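Local coordinates for piwi domain-containing protein (PDB 5THE) that binds RNA as the C-terminal lobe of a budding yeast Argonaute, a protein that probably uses a guide strand to choose RNA targets for cleavage, at residues Gln76-Ala81 with Asp116-Gly121; Asn184-Tyr189 with Gly212-Cys217; Asn392-Ile397 with Gly449-Tyr454. All coordinates share one frame; numbering follows the deposited sequence.

In the fold
Interactions 1 and 2 sit side by side in one parallel sheet, about 10 Å apart between centres, where strands 77-85 and 185-191 are neighbours; each closes a beta-alpha-beta unit. Interaction 2 is the buried one, rich in aromatic and hydrogen-bonded side chains, and its end meets the phosphate of the first RNA nucleotide. Interaction 1 lies nearer the surface: apolar groups cover one face of its strands, while amides, a carboxylate, an arginine and a water lie around them. Interaction 3 is on the opposite side of the chain's centre, about 38 Å from interaction 2 between centres. It is partly buried, joins a loop to the approach of strand 452-459, and meets RNA at nucleotide A6.

Interaction 1 of 3, residues Gln76-Ala81 with Asp116-Gly121; sequences QVNLRA and DFNVSG
Two groups grip Asp116 OD1: the amide of Gln76 and the ammonium of Lys111, which forms a salt bridge with it. Gln76 NE2 sends an almost straight hydrogen bond (170°) over 3.2 Å to Asp116 OD1, keeping the oxygen in its own amide plane yet meeting the carboxylate from above. Chi1 (-165°) lays Gln76 CG beside Asp116 OD2, and the extended chain then carries the amide on, with Gln76 OE1 3.2 Å from Asn118 CB. Beside this polar end the backbones pair in parallel. Asn118 N donates to Val77 O at 2.7 Å, flanked by the bonds from Val77 N to Asp116 O and from Leu79 N to Asn118 O. The pairing closes a beta-alpha-beta unit, strand 77-85, helix 95-111 and strand 117-118, in what is probably the Rossmann-like MID domain of the Argonaute lobe; strand 185-191 also pairs with strand 77-85. On the face carrying Phe117, Leu79 CD2 stands over the ring in a CH-pi contact, 4.2 Å from the Phe117 centroid and 19° off its normal. Val77 lies alongside, CG1 at 3.7 Å from Phe117 CE1, and Phe106 of helix 95-111 packs on both Leu79 and Phe117. At the end of the short strand, Asn118 OD1 accepts from Ser120 N, an Asx turn, and also from Ser120 OG. Gly121 CA lies over one face of the Arg80 guanidinium, 3.6 Å from Arg80 NE, while Arg80 NH2 bonds to Lys122 O. A water accepts from Ala81 N and donates to Gly121 O, 2.7 Å from that oxygen.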
loop_
_atom_site.group_PDB
_atom_site.type_symbol
_atom_site.label_atom_id
_atom_site.label_comp_id
_atom_site.label_asym_id
_atom_site.label_seq_id
_atom_site.Cartn_x
_atom_site.Cartn_y
_atom_site.Cartn_z
ATOM N N GLN A 76 8.258 6.313 -24.488
ATOM C CA GLN A 76 8.703 4.936 -24.348
ATOM C C GLN A 76 9.804 4.835 -23.300
ATOM O O GLN A 76 10.702 5.681 -23.235
ATOM C CB GLN A 76 9.212 4.408 -25.683
ATOM C CG GLN A 76 9.345 2.903 -25.690
ATOM C CD GLN A 76 9.894 2.394 -26.988
ATOM O OE1 GLN A 76 10.998 2.760 -27.388
ATOM N NE2 GLN A 76 9.124 1.555 -27.670
ATOM N N VAL A 77 9.712 3.809 -22.455
ATOM C CA VAL A 77 10.680 3.559 -21.391
ATOM C C VAL A 77 11.539 2.371 -21.792
ATOM O O VAL A 77 11.030 1.383 -22.334
ATOM C CB VAL A 77 9.965 3.289 -20.049
ATOM C CG1 VAL A 77 10.961 3.018 -18.943
ATOM C CG2 VAL A 77 9.039 4.457 -19.681
ATOM N N ASN A 78 12.839 2.455 -21.525
ATOM C CA ASN A 78 13.715 1.312 -21.757
ATOM C C ASN A 78 13.592 0.333 -20.598
ATOM O O ASN A 78 13.622 0.732 -19.428
ATOM C CB ASN A 78 15.170 1.753 -21.906
ATOM C CG ASN A 78 15.373 2.676 -23.089
ATOM O OD1 ASN A 78 15.088 2.311 -24.221
ATOM N ND2 ASN A 78 15.856 3.880 -22.827
ATOM N N LEU A 79 13.478 -0.946 -20.923
ATOM C CA LEU A 79 13.312 -2.007 -19.931
ATOM C C LEU A 79 14.495 -2.956 -20.076
ATOM O O LEU A 79 14.617 -3.640 -21.096
ATOM C CB LEU A 79 11.986 -2.746 -20.126
ATOM C CG LEU A 79 11.673 -3.848 -19.105
ATOM C CD1 LEU A 79 11.549 -3.251 -17.721
ATOM C CD2 LEU A 79 10.403 -4.599 -19.462
ATOM N N ARG A 80 15.363 -2.992 -19.065
ATOM C CA ARG A 80 16.584 -3.792 -19.094
ATOM C C ARG A 80 16.437 -4.968 -18.140
ATOM O O ARG A 80 16.261 -4.774 -16.932
ATOM C CB ARG A 80 17.808 -2.969 -18.696
ATOM C CG ARG A 80 18.245 -1.936 -19.713
ATOM C CD ARG A 80 18.424 -2.532 -21.100
ATOM N NE ARG A 80 19.483 -3.539 -21.174
ATOM C CZ ARG A 80 20.785 -3.265 -21.181
ATOM N NH1 ARG A 80 21.203 -2.006 -21.092
ATOM N NH2 ARG A 80 21.671 -4.251 -21.274
ATOM N N ALA A 81 16.520 -6.176 -18.677
ATOM C CA ALA A 81 16.465 -7.369 -17.856
ATOM C C ALA A 81 17.858 -7.685 -17.323
ATOM O O ALA A 81 18.843 -7.657 -18.066
ATOM C CB ALA A 81 15.917 -8.545 -18.666
ATOM N N ASP A 116 4.462 1.524 -22.668
ATOM C CA ASP A 116 5.278 1.282 -23.849
ATOM C C ASP A 116 6.725 1.112 -23.390
ATOM O O ASP A 116 7.371 2.085 -22.977
ATOM C CB ASP A 116 5.112 2.436 -24.843
ATOM C CG ASP A 116 5.897 2.237 -26.126
ATOM O OD1 ASP A 116 6.213 1.077 -26.475
ATOM O OD2 ASP A 116 6.186 3.260 -26.792
ATOM N N PHE A 117 7.211 -0.123 -23.424
ATOM C CA PHE A 117 8.589 -0.439 -23.079
ATOM C C PHE A 117 9.387 -0.758 -24.331
ATOM O O PHE A 117 8.874 -1.350 -25.283
ATOM C CB PHE A 117 8.687 -1.642 -22.135
ATOM C CG PHE A 117 8.420 -1.315 -20.698
ATOM C CD1 PHE A 117 9.225 -0.417 -20.019
ATOM C CD2 PHE A 117 7.382 -1.918 -20.022
ATOM C CE1 PHE A 117 8.985 -0.122 -18.695
ATOM C CE2 PHE A 117 7.136 -1.625 -18.694
ATOM C CZ PHE A 117 7.930 -0.725 -18.033
ATOM N N ASN A 118 10.658 -0.373 -24.302
ATOM C CA ASN A 118 11.650 -0.792 -25.280
ATOM C C ASN A 118 12.497 -1.860 -24.593
ATOM O O ASN A 118 13.162 -1.573 -23.594
ATOM C CB ASN A 118 12.480 0.421 -25.722
ATOM C CG ASN A 118 13.681 0.058 -26.595
ATOM O OD1 ASN A 118 13.876 -1.088 -27.000
ATOM N ND2 ASN A 118 14.494 1.060 -26.886
ATOM N N VAL A 119 12.443 -3.095 -25.097
ATOM C CA VAL A 119 13.154 -4.209 -24.464
ATOM C C VAL A 119 14.271 -4.698 -25.376
ATOM O O VAL A 119 14.635 -5.880 -25.347
ATOM C CB VAL A 119 12.210 -5.378 -24.120
ATOM C CG1 VAL A 119 11.174 -4.960 -23.092
ATOM C CG2 VAL A 119 11.530 -5.898 -25.378
ATOM N N SER A 120 14.814 -3.798 -26.195
ATOM C CA SER A 120 15.831 -4.197 -27.160
ATOM C C SER A 120 17.193 -4.418 -26.506
ATOM O O SER A 120 17.989 -5.218 -27.006
ATOM C CB SER A 120 15.931 -3.153 -28.275
ATOM O OG SER A 120 16.296 -1.888 -27.758
ATOM N N GLY A 121 17.478 -3.743 -25.394
ATOM C CA GLY A 121 18.707 -4.014 -24.673
ATOM C C GLY A 121 18.825 -5.483 -24.307
ATOM O O GLY A 121 17.893 -6.054 -23.731
HETATM O O HOH W 1 16.579 -6.417 -21.377
#

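Interaction 2 of 3, residues Asn184-Tyr189 with Gly212-Cys217; sequences NTYILY and GALNSC. With nucleotides of chain B.
Tyr189 CB lies 3.8 Å from Cys217 SG, at the far end of a parallel strand pair that closes the beta-alpha-beta unit of strand 185-191, helix 197-210 and strand 215-219, consistent with the Rossmann-like MID domain of Argonautes. Further along the side chain, CD2 is still close to that sulfur, which approaches the ring obliquely. CD2 and CE2 together meet the amide oxygen of Asn215 at the ring edge and in its plane, with Tyr189 CE2 3.6 Å from Asn215 OD1. Ile187 CG2 sits above the centre of one face of the ring. At the tip, Tyr189 OH bonds to Thr207 OG1 on helix 197-210. Asn215 is itself tied down: its CG stands between the backbone N and the carbonyl carbon (chi1 69°), so that ND2 can turn back to Ala213 O at 3.0 Å, while Lys204 holds OD1 and ND2 also donates to Asp208 OD1. Tyr186 works on the other face of the sheet. Its ring has the Leu214-Asn215 peptide over one face and Leu214 CB 3.8 Å from Tyr186 CD2; its hydroxyl points at Ser216 OG, though the modelled separation is too short to be trusted. Between the strands, Ile187 N donates to Leu214 O, Ser216 N to Ile187 O at 2.9 Å, and Tyr189 N to Ser216 O. A water donates to both Thr185 O and Leu214 O. Strand 215-219 reaches the RNA 5' phosphate, consistent with the MID domain's role in holding the guide's 5' end: Cys217 N donates a hydrogen bond to OP1 of U1 of chain B, 2.7 Å away.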
loop_
_atom_site.group_PDB
_atom_site.type_symbol
_atom_site.label_atom_id
_atom_site.label_comp_id
_atom_site.label_asym_id
_atom_site.label_seq_id
_atom_site.Cartn_x
_atom_site.Cartn_y
_atom_site.Cartn_z
ATOM N N ASN A 184 16.300 6.899 -18.342
ATOM C CA ASN A 184 15.029 6.423 -18.877
ATOM C C ASN A 184 15.026 4.893 -18.916
ATOM O O ASN A 184 14.527 4.269 -19.858
ATOM C CB ASN A 184 14.778 7.035 -20.264
ATOM C CG ASN A 184 13.468 6.601 -20.898
ATOM O OD1 ASN A 184 12.478 6.335 -20.218
ATOM N ND2 ASN A 184 13.471 6.515 -22.226
ATOM N N THR A 185 15.611 4.275 -17.890
ATOM C CA THR A 185 15.758 2.827 -17.879
ATOM C C THR A 185 15.130 2.232 -16.625
ATOM O O THR A 185 15.415 2.664 -15.501
ATOM C CB THR A 185 17.230 2.422 -17.996
ATOM O OG1 THR A 185 17.671 2.664 -19.334
ATOM C CG2 THR A 185 17.398 0.950 -17.697
ATOM N N TYR A 186 14.261 1.250 -16.838
ATOM C CA TYR A 186 13.627 0.484 -15.780
ATOM C C TYR A 186 14.310 -0.867 -15.723
ATOM O O TYR A 186 14.473 -1.522 -16.759
ATOM C CB TYR A 186 12.127 0.315 -16.054
ATOM C CG TYR A 186 11.345 -0.105 -14.835
ATOM C CD1 TYR A 186 11.396 -1.419 -14.372
ATOM C CD2 TYR A 186 10.573 0.816 -14.131
ATOM C CE1 TYR A 186 10.698 -1.807 -13.251
ATOM C CE2 TYR A 186 9.863 0.440 -13.005
ATOM C CZ TYR A 186 9.932 -0.873 -12.571
ATOM O OH TYR A 186 9.241 -1.262 -11.458
ATOM N N ILE A 187 14.728 -1.280 -14.531
ATOM C CA ILE A 187 15.430 -2.544 -14.375
ATOM C C ILE A 187 14.439 -3.642 -14.022
ATOM O O ILE A 187 13.634 -3.490 -13.100
ATOM C CB ILE A 187 16.516 -2.450 -13.299
ATOM C CG1 ILE A 187 17.643 -1.535 -13.752
ATOM C CG2 ILE A 187 17.056 -3.849 -12.995
ATOM C CD1 ILE A 187 18.487 -1.094 -12.605
ATOM N N LEU A 188 14.528 -4.766 -14.723
ATOM C CA LEU A 188 13.782 -5.972 -14.367
ATOM C C LEU A 188 14.777 -7.023 -13.887
ATOM O O LEU A 188 15.525 -7.594 -14.684
ATOM C CB LEU A 188 12.960 -6.480 -15.550
ATOM C CG LEU A 188 12.209 -7.787 -15.303
ATOM C CD1 LEU A 188 11.243 -7.650 -14.114
ATOM C CD2 LEU A 188 11.480 -8.225 -16.576
ATOM N N TYR A 189 14.816 -7.253 -12.584
ATOM C CA TYR A 189 15.627 -8.337 -12.054
ATOM C C TYR A 189 14.865 -9.646 -12.241
ATOM O O TYR A 189 13.730 -9.784 -11.768
ATOM C CB TYR A 189 15.943 -8.098 -10.582
ATOM C CG TYR A 189 16.916 -6.975 -10.327
ATOM C CD1 TYR A 189 18.207 -7.018 -10.850
ATOM C CD2 TYR A 189 16.567 -5.893 -9.516
ATOM C CE1 TYR A 189 19.107 -6.004 -10.604
ATOM C CE2 TYR A 189 17.470 -4.865 -9.268
ATOM C CZ TYR A 189 18.739 -4.928 -9.816
ATOM O OH TYR A 189 19.649 -3.917 -9.579
ATOM N N GLY A 212 18.747 4.442 -5.967
ATOM C CA GLY A 212 17.471 5.049 -6.316
ATOM C C GLY A 212 17.092 4.790 -7.757
ATOM O O GLY A 212 16.565 5.687 -8.426
ATOM N N ALA A 213 17.377 3.591 -8.265
ATOM C CA ALA A 213 17.014 3.222 -9.627
ATOM C C ALA A 213 15.717 2.417 -9.593
ATOM O O ALA A 213 15.555 1.530 -8.751
ATOM C CB ALA A 213 18.131 2.424 -10.301
ATOM N N LEU A 214 14.784 2.760 -10.479
ATOM C CA LEU A 214 13.526 2.028 -10.567
ATOM C C LEU A 214 13.790 0.580 -10.962
ATOM O O LEU A 214 14.545 0.308 -11.897
ATOM C CB LEU A 214 12.603 2.693 -11.591
ATOM C CG LEU A 214 12.105 4.104 -11.276
ATOM C CD1 LEU A 214 11.046 4.481 -12.299
ATOM C CD2 LEU A 214 11.539 4.198 -9.844
ATOM N N ASN A 215 13.151 -0.353 -10.262
ATOM C CA ASN A 215 13.381 -1.756 -10.561
ATOM C C ASN A 215 12.227 -2.582 -10.020
ATOM O O ASN A 215 11.612 -2.226 -9.015
ATOM C CB ASN A 215 14.706 -2.256 -9.949
ATOM C CG ASN A 215 14.654 -2.334 -8.427
ATOM O OD1 ASN A 215 14.528 -3.421 -7.850
ATOM N ND2 ASN A 215 14.727 -1.174 -7.766
ATOM N N SER A 216 11.974 -3.707 -10.679
ATOM C CA SER A 216 11.097 -4.744 -10.168
ATOM C C SER A 216 11.808 -6.084 -10.280
ATOM O O SER A 216 12.643 -6.297 -11.167
ATOM C CB SER A 216 9.757 -4.811 -10.939
ATOM O OG SER A 216 9.083 -3.563 -10.925
ATOM N N CYS A 217 11.466 -6.985 -9.377
ATOM C CA CYS A 217 11.931 -8.356 -9.443
ATOM C C CYS A 217 10.834 -9.274 -9.947
ATOM O O CYS A 217 9.642 -9.055 -9.728
ATOM C CB CYS A 217 12.393 -8.857 -8.078
ATOM S SG CYS A 217 13.800 -7.961 -7.498
ATOM O OP3 U B 1 9.142 -5.982 -5.076
ATOM P P U B 1 9.232 -6.458 -6.470
ATOM O OP1 U B 1 10.388 -5.815 -7.141
ATOM O OP2 U B 1 7.914 -6.333 -7.114
ATOM O "O5'" U B 1 9.599 -7.992 -6.421
ATOM C "C5'" U B 1 8.607 -8.987 -6.213
ATOM C "C4'" U B 1 9.135 -10.311 -6.675
ATOM O "O4'" U B 1 10.286 -10.684 -5.860
ATOM C "C3'" U B 1 8.155 -11.473 -6.609
ATOM O "O3'" U B 1 8.308 -12.271 -7.783
ATOM C "C2'" U B 1 8.606 -12.248 -5.369
ATOM O "O2'" U B 1 8.304 -13.626 -5.393
ATOM C "C1'" U B 1 10.115 -12.002 -5.368
ATOM N N1 U B 1 10.719 -12.081 -4.022
ATOM C C2 U B 1 11.737 -12.980 -3.822
ATOM O O2 U B 1 12.157 -13.672 -4.724
ATOM N N3 U B 1 12.254 -13.033 -2.547
ATOM C C4 U B 1 11.848 -12.269 -1.468
ATOM O O4 U B 1 12.409 -12.411 -0.377
ATOM C C5 U B 1 10.774 -11.365 -1.745
ATOM C C6 U B 1 10.256 -11.311 -2.979
HETATM O O HOH W 2 16.286 1.873 -13.345
#

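Interaction 3 of 3, residues Asn392-Ile397 with Gly449-Tyr454; sequences NQVRFI and GVPCHY. With nucleotides of chain B.
Torsions of -63° (chi1) and -64° (chi2) fold Arg395 over so that one face of its guanidinium covers Val450, with Arg395 CZ 3.5 Å from Val450 CG2. In the guanidinium plane, NH1 grips two carbonyls of its own loop, Asn392 O at 2.7 Å and Val394 O at 2.9 Å from Arg395 NH1, while NH2 forms a salt bridge with a phosphate of the bound RNA. Next along, the Phe396 ring lies against Pro451: Pro451 CG stands over one face, 4.0 Å from the centroid of the Phe396 ring, a CH-pi contact. Asn392 ND2 adds a weak hydrogen bond to Pro451 O, and a water spans Phe396 N and Gly449 O. Here, in the Piwi domain with its RNase H-like fold, the loop after strand 383-389 is laid against the residues leading into strand 452-459. Val450 N meets the RNA directly, bonding to OP1 of A6 of chain B at 2.8 Å. Both segments thus reach RNA through phosphates, Arg395 by charge and Val450 by its backbone, a mode of contact that would depend little on which bases the guide carries.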
loop_
_atom_site.group_PDB
_atom_site.type_symbol
_atom_site.label_atom_id
_atom_site.label_comp_id
_atom_site.label_asym_id
_atom_site.label_seq_id
_atom_site.Cartn_x
_atom_site.Cartn_y
_atom_site.Cartn_z
ATOM N N ASN A 392 -7.792 -10.542 13.641
ATOM C CA ASN A 392 -8.584 -10.688 14.850
ATOM C C ASN A 392 -9.341 -12.001 14.738
ATOM O O ASN A 392 -9.296 -12.674 13.706
ATOM C CB ASN A 392 -9.509 -9.485 15.052
ATOM C CG ASN A 392 -10.299 -9.151 13.812
ATOM O OD1 ASN A 392 -11.173 -9.916 13.406
ATOM N ND2 ASN A 392 -9.991 -8.008 13.194
ATOM N N GLN A 393 -10.034 -12.368 15.814
ATOM C CA GLN A 393 -10.690 -13.667 15.870
ATOM C C GLN A 393 -12.112 -13.646 15.334
ATOM O O GLN A 393 -12.700 -14.712 15.148
ATOM C CB GLN A 393 -10.705 -14.192 17.309
ATOM C CG GLN A 393 -9.365 -14.731 17.799
ATOM C CD GLN A 393 -8.530 -15.390 16.690
ATOM O OE1 GLN A 393 -7.689 -14.753 16.074
ATOM N NE2 GLN A 393 -8.773 -16.663 16.438
ATOM N N VAL A 394 -12.678 -12.468 15.095
ATOM C CA VAL A 394 -14.056 -12.364 14.640
ATOM C C VAL A 394 -14.171 -12.915 13.227
ATOM O O VAL A 394 -13.353 -12.599 12.354
ATOM C CB VAL A 394 -14.516 -10.903 14.695
ATOM C CG1 VAL A 394 -15.941 -10.789 14.243
ATOM C CG2 VAL A 394 -14.332 -10.354 16.104
ATOM N N ARG A 395 -15.189 -13.740 12.993
ATOM C CA ARG A 395 -15.529 -14.187 11.651
ATOM C C ARG A 395 -17.004 -13.924 11.405
ATOM O O ARG A 395 -17.819 -14.016 12.329
ATOM C CB ARG A 395 -15.218 -15.675 11.455
ATOM C CG ARG A 395 -13.754 -16.024 11.594
ATOM C CD ARG A 395 -12.918 -15.361 10.512
ATOM N NE ARG A 395 -11.518 -15.771 10.588
ATOM C CZ ARG A 395 -10.591 -15.182 11.344
ATOM N NH1 ARG A 395 -10.892 -14.135 12.107
ATOM N NH2 ARG A 395 -9.351 -15.641 11.327
ATOM N N PHE A 396 -17.329 -13.571 10.157
ATOM C CA PHE A 396 -18.687 -13.280 9.705
ATOM C C PHE A 396 -19.119 -14.394 8.768
ATOM O O PHE A 396 -18.439 -14.670 7.774
ATOM C CB PHE A 396 -18.750 -11.944 8.966
ATOM C CG PHE A 396 -18.401 -10.735 9.810
ATOM C CD1 PHE A 396 -18.468 -10.789 11.196
ATOM C CD2 PHE A 396 -18.047 -9.529 9.199
ATOM C CE1 PHE A 396 -18.166 -9.681 11.965
ATOM C CE2 PHE A 396 -17.764 -8.414 9.952
ATOM C CZ PHE A 396 -17.811 -8.486 11.344
ATOM N N ILE A 397 -20.247 -15.023 9.067
ATOM C CA ILE A 397 -20.773 -16.120 8.267
ATOM C C ILE A 397 -22.107 -15.663 7.695
ATOM O O ILE A 397 -22.950 -15.165 8.442
ATOM C CB ILE A 397 -20.949 -17.422 9.072
ATOM C CG1 ILE A 397 -19.636 -17.829 9.745
ATOM C CG2 ILE A 397 -21.479 -18.546 8.192
ATOM C CD1 ILE A 397 -18.434 -17.820 8.818
ATOM N N GLY A 449 -13.131 -15.200 5.079
ATOM C CA GLY A 449 -12.587 -13.863 5.141
ATOM C C GLY A 449 -12.444 -13.386 6.573
ATOM O O GLY A 449 -13.170 -13.813 7.471
ATOM N N VAL A 450 -11.484 -12.501 6.786
ATOM C CA VAL A 450 -11.264 -11.876 8.084
ATOM C C VAL A 450 -11.626 -10.404 7.944
ATOM O O VAL A 450 -10.993 -9.695 7.154
ATOM C CB VAL A 450 -9.810 -12.027 8.557
ATOM C CG1 VAL A 450 -9.638 -11.379 9.950
ATOM C CG2 VAL A 450 -9.382 -13.495 8.541
ATOM N N PRO A 451 -12.600 -9.901 8.689
ATOM C CA PRO A 451 -12.941 -8.481 8.593
ATOM C C PRO A 451 -11.852 -7.612 9.209
ATOM O O PRO A 451 -11.054 -8.054 10.034
ATOM C CB PRO A 451 -14.252 -8.382 9.376
ATOM C CG PRO A 451 -14.163 -9.513 10.405
ATOM C CD PRO A 451 -13.359 -10.604 9.744
ATOM N N CYS A 452 -11.804 -6.355 8.772
ATOM C CA CYS A 452 -10.919 -5.389 9.403
ATOM C C CYS A 452 -11.669 -4.703 10.535
ATOM O O CYS A 452 -12.845 -4.345 10.391
ATOM C CB CYS A 452 -10.413 -4.348 8.408
ATOM S SG CYS A 452 -9.198 -3.208 9.143
ATOM N N HIS A 453 -10.998 -4.568 11.675
ATOM C CA HIS A 453 -11.546 -3.863 12.833
ATOM C C HIS A 453 -10.965 -2.449 12.869
ATOM O O HIS A 453 -9.745 -2.276 12.968
ATOM C CB HIS A 453 -11.235 -4.627 14.128
ATOM C CG HIS A 453 -12.127 -4.247 15.273
ATOM N ND1 HIS A 453 -12.100 -4.894 16.488
ATOM C CD2 HIS A 453 -13.070 -3.279 15.382
ATOM C CE1 HIS A 453 -12.991 -4.344 17.298
ATOM N NE2 HIS A 453 -13.590 -3.360 16.653
ATOM N N TYR A 454 -11.838 -1.448 12.764
ATOM C CA TYR A 454 -11.453 -0.051 12.703
ATOM C C TYR A 454 -11.853 0.652 13.988
ATOM O O TYR A 454 -12.923 0.387 14.543
ATOM C CB TYR A 454 -12.140 0.684 11.553
ATOM C CG TYR A 454 -11.866 0.203 10.160
ATOM C CD1 TYR A 454 -12.599 -0.844 9.604
ATOM C CD2 TYR A 454 -10.915 0.838 9.369
ATOM C CE1 TYR A 454 -12.363 -1.261 8.302
ATOM C CE2 TYR A 454 -10.669 0.428 8.073
ATOM C CZ TYR A 454 -11.401 -0.614 7.536
ATOM O OH TYR A 454 -11.160 -1.020 6.229
ATOM P P A B 6 -8.333 -12.799 4.001
ATOM O OP1 A B 6 -9.599 -12.494 4.745
ATOM O OP2 A B 6 -7.102 -12.004 4.191
ATOM O "O5'" A B 6 -7.885 -14.295 4.277
ATOM C "C5'" A B 6 -8.840 -15.327 4.335
ATOM C "C4'" A B 6 -8.157 -16.656 4.295
ATOM O "O4'" A B 6 -7.411 -16.767 3.057
ATOM C "C3'" A B 6 -7.117 -16.900 5.378
ATOM O "O3'" A B 6 -7.695 -17.324 6.603
ATOM C "C2'" A B 6 -6.238 -17.954 4.738
ATOM O "O2'" A B 6 -6.905 -19.208 4.805
ATOM C "C1'" A B 6 -6.223 -17.480 3.277
ATOM N N9 A B 6 -5.116 -16.551 2.997
ATOM C C8 A B 6 -5.110 -15.192 3.202
ATOM N N7 A B 6 -3.996 -14.596 2.859
ATOM C C5 A B 6 -3.217 -15.643 2.396
ATOM C C6 A B 6 -1.915 -15.661 1.888
ATOM N N6 A B 6 -1.173 -14.554 1.770
ATOM N N1 A B 6 -1.421 -16.864 1.508
ATOM C C2 A B 6 -2.198 -17.958 1.639
ATOM N N3 A B 6 -3.447 -18.067 2.102
ATOM C C4 A B 6 -3.891 -16.854 2.467
HETATM O O HOH W 3 -15.599 -12.979 8.201
#